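Local coordinates for putative oxidoreductase with NAD(P)-binding Rossmann-fold domain (Clostridium difficile, PDB 3UUW), which is a putative oxidoreductase of the GFO/IDH/MocA family that probably binds NAD(P) through its Rossmann-fold domain, its substrate being unknown, at residues C67-L72 and H275-I280; V91-D96 and L118-G123. One frame throughout, in Å; residues are numbered along the deposited sequence.

Contact 1: C67-L72 and H275-I280; sequences CDCIFL and HFIDCI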
# COMPACT_ATOMS: atom_id res chain seq x y z
N CYS A 67 45.99 18.30 -2.29
CA CYS A 67 44.64 18.17 -2.87
C CYS A 67 44.16 19.46 -3.51
O CYS A 67 44.64 20.55 -3.17
CB CYS A 67 43.64 17.80 -1.76
SG CYS A 67 43.91 16.18 -1.05
N ASP A 68 43.21 19.34 -4.44
CA ASP A 68 42.53 20.50 -5.02
C ASP A 68 41.21 20.75 -4.27
O ASP A 68 40.68 21.87 -4.29
CB ASP A 68 42.23 20.26 -6.50
CG ASP A 68 43.47 20.02 -7.32
OD1 ASP A 68 44.38 20.88 -7.27
OD2 ASP A 68 43.55 18.98 -8.05
N CYS A 69 40.70 19.71 -3.62
CA CYS A 69 39.43 19.80 -2.91
C CYS A 69 39.36 18.78 -1.79
O CYS A 69 40.07 17.76 -1.80
CB CYS A 69 38.25 19.62 -3.87
SG CYS A 69 38.08 17.95 -4.59
N ILE A 70 38.48 19.05 -0.83
CA ILE A 70 38.31 18.23 0.35
C ILE A 70 36.84 18.04 0.66
O ILE A 70 36.06 19.00 0.60
CB ILE A 70 38.95 18.91 1.59
CG1 ILE A 70 40.47 19.08 1.41
CG2 ILE A 70 38.62 18.14 2.90
CD1 ILE A 70 41.29 17.83 1.58
N PHE A 71 36.48 16.80 0.97
CA PHE A 71 35.18 16.44 1.57
C PHE A 71 35.43 16.39 3.08
O PHE A 71 36.27 15.62 3.57
CB PHE A 71 34.66 15.08 1.05
CG PHE A 71 33.99 15.16 -0.29
CD1 PHE A 71 34.71 15.27 -1.45
CD2 PHE A 71 32.61 15.10 -0.37
CE1 PHE A 71 34.09 15.35 -2.67
CE2 PHE A 71 31.97 15.18 -1.60
CZ PHE A 71 32.71 15.31 -2.73
N LEU A 72 34.74 17.27 3.80
CA LEU A 72 34.88 17.43 5.24
C LEU A 72 33.64 16.92 5.98
O LEU A 72 32.53 17.44 5.81
CB LEU A 72 35.11 18.91 5.56
CG LEU A 72 35.20 19.27 7.02
CD1 LEU A 72 36.39 18.60 7.68
CD2 LEU A 72 35.31 20.79 7.14
N HIS A 275 28.33 16.34 -8.42
CA HIS A 275 28.13 17.69 -8.85
C HIS A 275 29.23 18.60 -8.31
O HIS A 275 29.75 19.43 -9.03
CB HIS A 275 26.76 18.20 -8.42
CG HIS A 275 26.43 19.55 -8.96
ND1 HIS A 275 26.43 19.83 -10.31
CD2 HIS A 275 26.12 20.70 -8.33
CE1 HIS A 275 26.10 21.09 -10.49
NE2 HIS A 275 25.90 21.64 -9.31
N PHE A 276 29.58 18.44 -7.04
CA PHE A 276 30.69 19.20 -6.43
C PHE A 276 31.95 19.07 -7.29
O PHE A 276 32.60 20.06 -7.61
CB PHE A 276 30.96 18.71 -4.98
CG PHE A 276 32.12 19.39 -4.30
CD1 PHE A 276 32.03 20.72 -3.88
CD2 PHE A 276 33.29 18.70 -4.06
CE1 PHE A 276 33.11 21.34 -3.25
CE2 PHE A 276 34.36 19.31 -3.41
CZ PHE A 276 34.26 20.63 -3.01
N ILE A 277 32.29 17.84 -7.67
CA ILE A 277 33.47 17.61 -8.50
C ILE A 277 33.30 18.20 -9.90
O ILE A 277 34.22 18.83 -10.41
CB ILE A 277 33.76 16.11 -8.59
CG1 ILE A 277 34.07 15.52 -7.22
CG2 ILE A 277 34.89 15.80 -9.58
CD1 ILE A 277 35.37 16.03 -6.58
N ASP A 278 32.15 18.00 -10.50
CA ASP A 278 31.88 18.51 -11.86
C ASP A 278 32.04 20.02 -11.93
O ASP A 278 32.57 20.55 -12.90
CB ASP A 278 30.47 18.13 -12.34
CG ASP A 278 30.35 16.66 -12.74
OD1 ASP A 278 31.38 16.00 -12.96
OD2 ASP A 278 29.21 16.18 -12.85
N CYS A 279 31.59 20.71 -10.89
CA CYS A 279 31.68 22.17 -10.85
C CYS A 279 33.13 22.64 -10.80
O CYS A 279 33.48 23.67 -11.42
CB CYS A 279 30.87 22.74 -9.70
SG CYS A 279 29.08 22.64 -9.97
N ILE A 280 33.97 21.90 -10.08
CA ILE A 280 35.39 22.19 -10.07
C ILE A 280 35.95 21.99 -11.48
O ILE A 280 36.68 22.83 -12.01
CB ILE A 280 36.13 21.29 -9.07
CG1 ILE A 280 35.75 21.70 -7.64
CG2 ILE A 280 37.65 21.42 -9.26
CD1 ILE A 280 36.09 20.68 -6.53

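Contact 2: V91-D96 and L118-G123; sequences VHVYVD and LNLMVG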
# COMPACT_ATOMS: atom_id res chain seq x y z
N VAL A 91 42.10 25.07 -1.24
CA VAL A 91 41.31 23.90 -1.63
C VAL A 91 39.81 24.20 -1.55
O VAL A 91 39.36 24.86 -0.63
CB VAL A 91 41.63 22.65 -0.78
CG1 VAL A 91 43.14 22.31 -0.86
CG2 VAL A 91 41.21 22.82 0.64
N HIS A 92 39.06 23.69 -2.52
CA HIS A 92 37.59 23.75 -2.52
C HIS A 92 37.12 22.86 -1.39
O HIS A 92 37.77 21.85 -1.06
CB HIS A 92 36.99 23.23 -3.81
CG HIS A 92 37.49 23.90 -5.04
ND1 HIS A 92 36.94 25.07 -5.53
CD2 HIS A 92 38.48 23.57 -5.89
CE1 HIS A 92 37.57 25.42 -6.63
NE2 HIS A 92 38.51 24.53 -6.88
N VAL A 93 35.97 23.19 -0.80
CA VAL A 93 35.50 22.42 0.35
C VAL A 93 34.04 22.06 0.24
O VAL A 93 33.20 22.91 -0.04
CB VAL A 93 35.70 23.21 1.63
CG1 VAL A 93 35.13 22.43 2.85
CG2 VAL A 93 37.18 23.51 1.83
N TYR A 94 33.77 20.76 0.36
CA TYR A 94 32.42 20.25 0.57
C TYR A 94 32.30 19.87 2.04
O TYR A 94 33.14 19.14 2.57
CB TYR A 94 32.16 19.03 -0.30
CG TYR A 94 30.82 18.35 -0.08
CD1 TYR A 94 30.60 17.49 1.02
CD2 TYR A 94 29.76 18.57 -0.97
CE1 TYR A 94 29.36 16.87 1.21
CE2 TYR A 94 28.53 17.96 -0.79
CZ TYR A 94 28.33 17.12 0.30
OH TYR A 94 27.09 16.51 0.45
N VAL A 95 31.26 20.35 2.71
CA VAL A 95 31.08 20.06 4.15
C VAL A 95 29.62 19.68 4.42
O VAL A 95 28.70 20.21 3.80
CB VAL A 95 31.53 21.30 5.03
CG1 VAL A 95 30.61 22.50 4.78
CG2 VAL A 95 31.53 20.96 6.46
N ASP A 96 29.41 18.75 5.35
CA ASP A 96 28.05 18.45 5.79
C ASP A 96 27.43 19.65 6.49
O ASP A 96 28.15 20.53 7.01
CB ASP A 96 28.02 17.24 6.70
CG ASP A 96 28.13 15.96 5.91
OD1 ASP A 96 27.26 15.72 5.02
OD2 ASP A 96 29.07 15.21 6.17
N LEU A 118 37.18 29.93 -4.65
CA LEU A 118 36.97 28.53 -4.30
C LEU A 118 35.50 28.26 -4.00
O LEU A 118 34.77 29.16 -3.55
CB LEU A 118 37.79 28.18 -3.07
CG LEU A 118 39.29 28.30 -3.23
CD1 LEU A 118 39.97 28.17 -1.85
CD2 LEU A 118 39.84 27.26 -4.21
N ASN A 119 35.06 27.04 -4.27
CA ASN A 119 33.70 26.63 -3.97
C ASN A 119 33.64 26.08 -2.56
O ASN A 119 34.48 25.24 -2.16
CB ASN A 119 33.23 25.54 -4.94
CG ASN A 119 33.04 26.06 -6.35
OD1 ASN A 119 32.70 27.24 -6.54
ND2 ASN A 119 33.25 25.19 -7.34
N LEU A 120 32.71 26.61 -1.80
CA LEU A 120 32.41 26.14 -0.44
C LEU A 120 30.96 25.70 -0.53
O LEU A 120 30.08 26.55 -0.68
CB LEU A 120 32.59 27.28 0.58
CG LEU A 120 32.20 26.99 2.03
CD1 LEU A 120 32.96 25.81 2.58
CD2 LEU A 120 32.42 28.26 2.90
N MET A 121 30.74 24.38 -0.51
CA MET A 121 29.40 23.81 -0.69
C MET A 121 28.96 23.06 0.56
O MET A 121 29.75 22.29 1.13
CB MET A 121 29.41 22.83 -1.85
CG MET A 121 28.06 22.34 -2.29
SD MET A 121 28.26 21.17 -3.65
CE MET A 121 26.53 20.92 -4.09
N VAL A 122 27.70 23.25 0.95
CA VAL A 122 27.10 22.54 2.08
C VAL A 122 26.25 21.40 1.55
O VAL A 122 25.50 21.54 0.57
CB VAL A 122 26.28 23.49 2.98
CG1 VAL A 122 25.56 22.72 4.06
CG2 VAL A 122 27.24 24.58 3.59
N GLY A 123 26.36 20.25 2.23
CA GLY A 123 25.76 19.01 1.79
C GLY A 123 24.28 18.83 2.03
O GLY A 123 23.85 17.92 2.81
O HOH W 1 25.08 17.22 5.14

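Contact 1: C67-L72 and H275-I280
F71 and F276 meet as an offset edge-to-face pair: the F276 edge that carries CD2 is directed at the face of F71, with planes at 78° and centroids 5.2 Å apart. CD2 of F276 comes to 3.7 Å from F71 CZ, and the two side chains, reaching in from opposing sides, pass one another. F276 extends from the helix with CG anti to the backbone N (chi1 178°), which carries its ring across to strand 69-72. Farther along the same ring, CE2 lies 3.9 Å from CB of C69.

I277 comes in at the rim of F71, with its CD1 near the ring plane and 4.2 Å from CE1. That same methyl touches SG of C69 at 3.9 Å. C69 holds its sulfur between its own N and carbonyl carbon (chi1 68°), which turns SG to the I277 and I280 methyls. CD1 of I280 presses on C69 CB at 3.6 Å and also sits above the rim of the F276 ring.

The side chains that carry the contact thus meet through carbon and sulfur. Y94 meets the F71 ring, and M9 touches both C69 and F71. The 275-280 part of helix 269-281 runs nearly antiparallel to strand 69-72 and covers one face of the parallel Rossmann sheet.

Contact 2: V91-D96 and L118-G123
H92 and N119 open the pairing of two neighbouring parallel strands, 92-95 and 120-122, which belong to a beta-alpha-beta unit of the Rossmann fold whose helix is 103-116. In the backbone ladder, N119 O accepts from V93 N, V93 O from M121 N, M121 O from V95 N, and V95 O from G123 N, all at 2.8-2.9 Å between N and O. The last bond is the most bent, 143° at the hydrogen.

The imidazole of H92 adds a side-chain bond at the start of the ladder: N119 N gives its hydrogen to ND1 at 3.0 Å, dead straight and in the ring plane, consistent with an unprotonated ND1. With CG beside the backbone N (chi1 -56°), the ring reaches this amide. L118 CD2 rests over the centre of one ring face, 3.9 Å from the centroid, a CH-pi contact.

Among the apolar pairs, V93 and V95 lie alongside L120 and V122 respectively, on one face of the sheet. Y94 and M121 occupy the other at a slant to each other, SD lying at the edge of the tyrosine ring, 4.0 Å from CD2, in a Met-aromatic contact. I272 of helix 269-281 touches both.

The polar ends gather near G123. Y94 OH and D96 OD1 both hydrogen-bond to Y22 OH, while H73 ND1 holds D96 OD2. The Y94 hydroxyl passes close to the glycine, OH lying 3.1 Å from G123 CA. A water bridges the ends of the two segments, donating to D96 OD1 at 2.6 Å and to G123 O at 2.7 Å.

Overall arrangement
After strands 8-12 and 33-38, the chain reaches 67-72, which carries the middle strand of the five-stranded parallel sheet, 69-72, and then passes through helix 79-88 to the adjacent strand in 91-96. Helix 103-116 leads on to 118-123, which holds strand 120-122 at that edge of the sheet within this chain, and contact 2 closes this short loop. The chain then builds the eight-stranded mixed sheet before helix 269-281 returns to the Rossmann domain and closes contact 1, a much longer loop that encloses the whole of contact 2. The centres are about 7 Å apart. Probable backbone hydrogen bonds join strands 69-72 and 92-95, and F276 packs against the backbone of Y94.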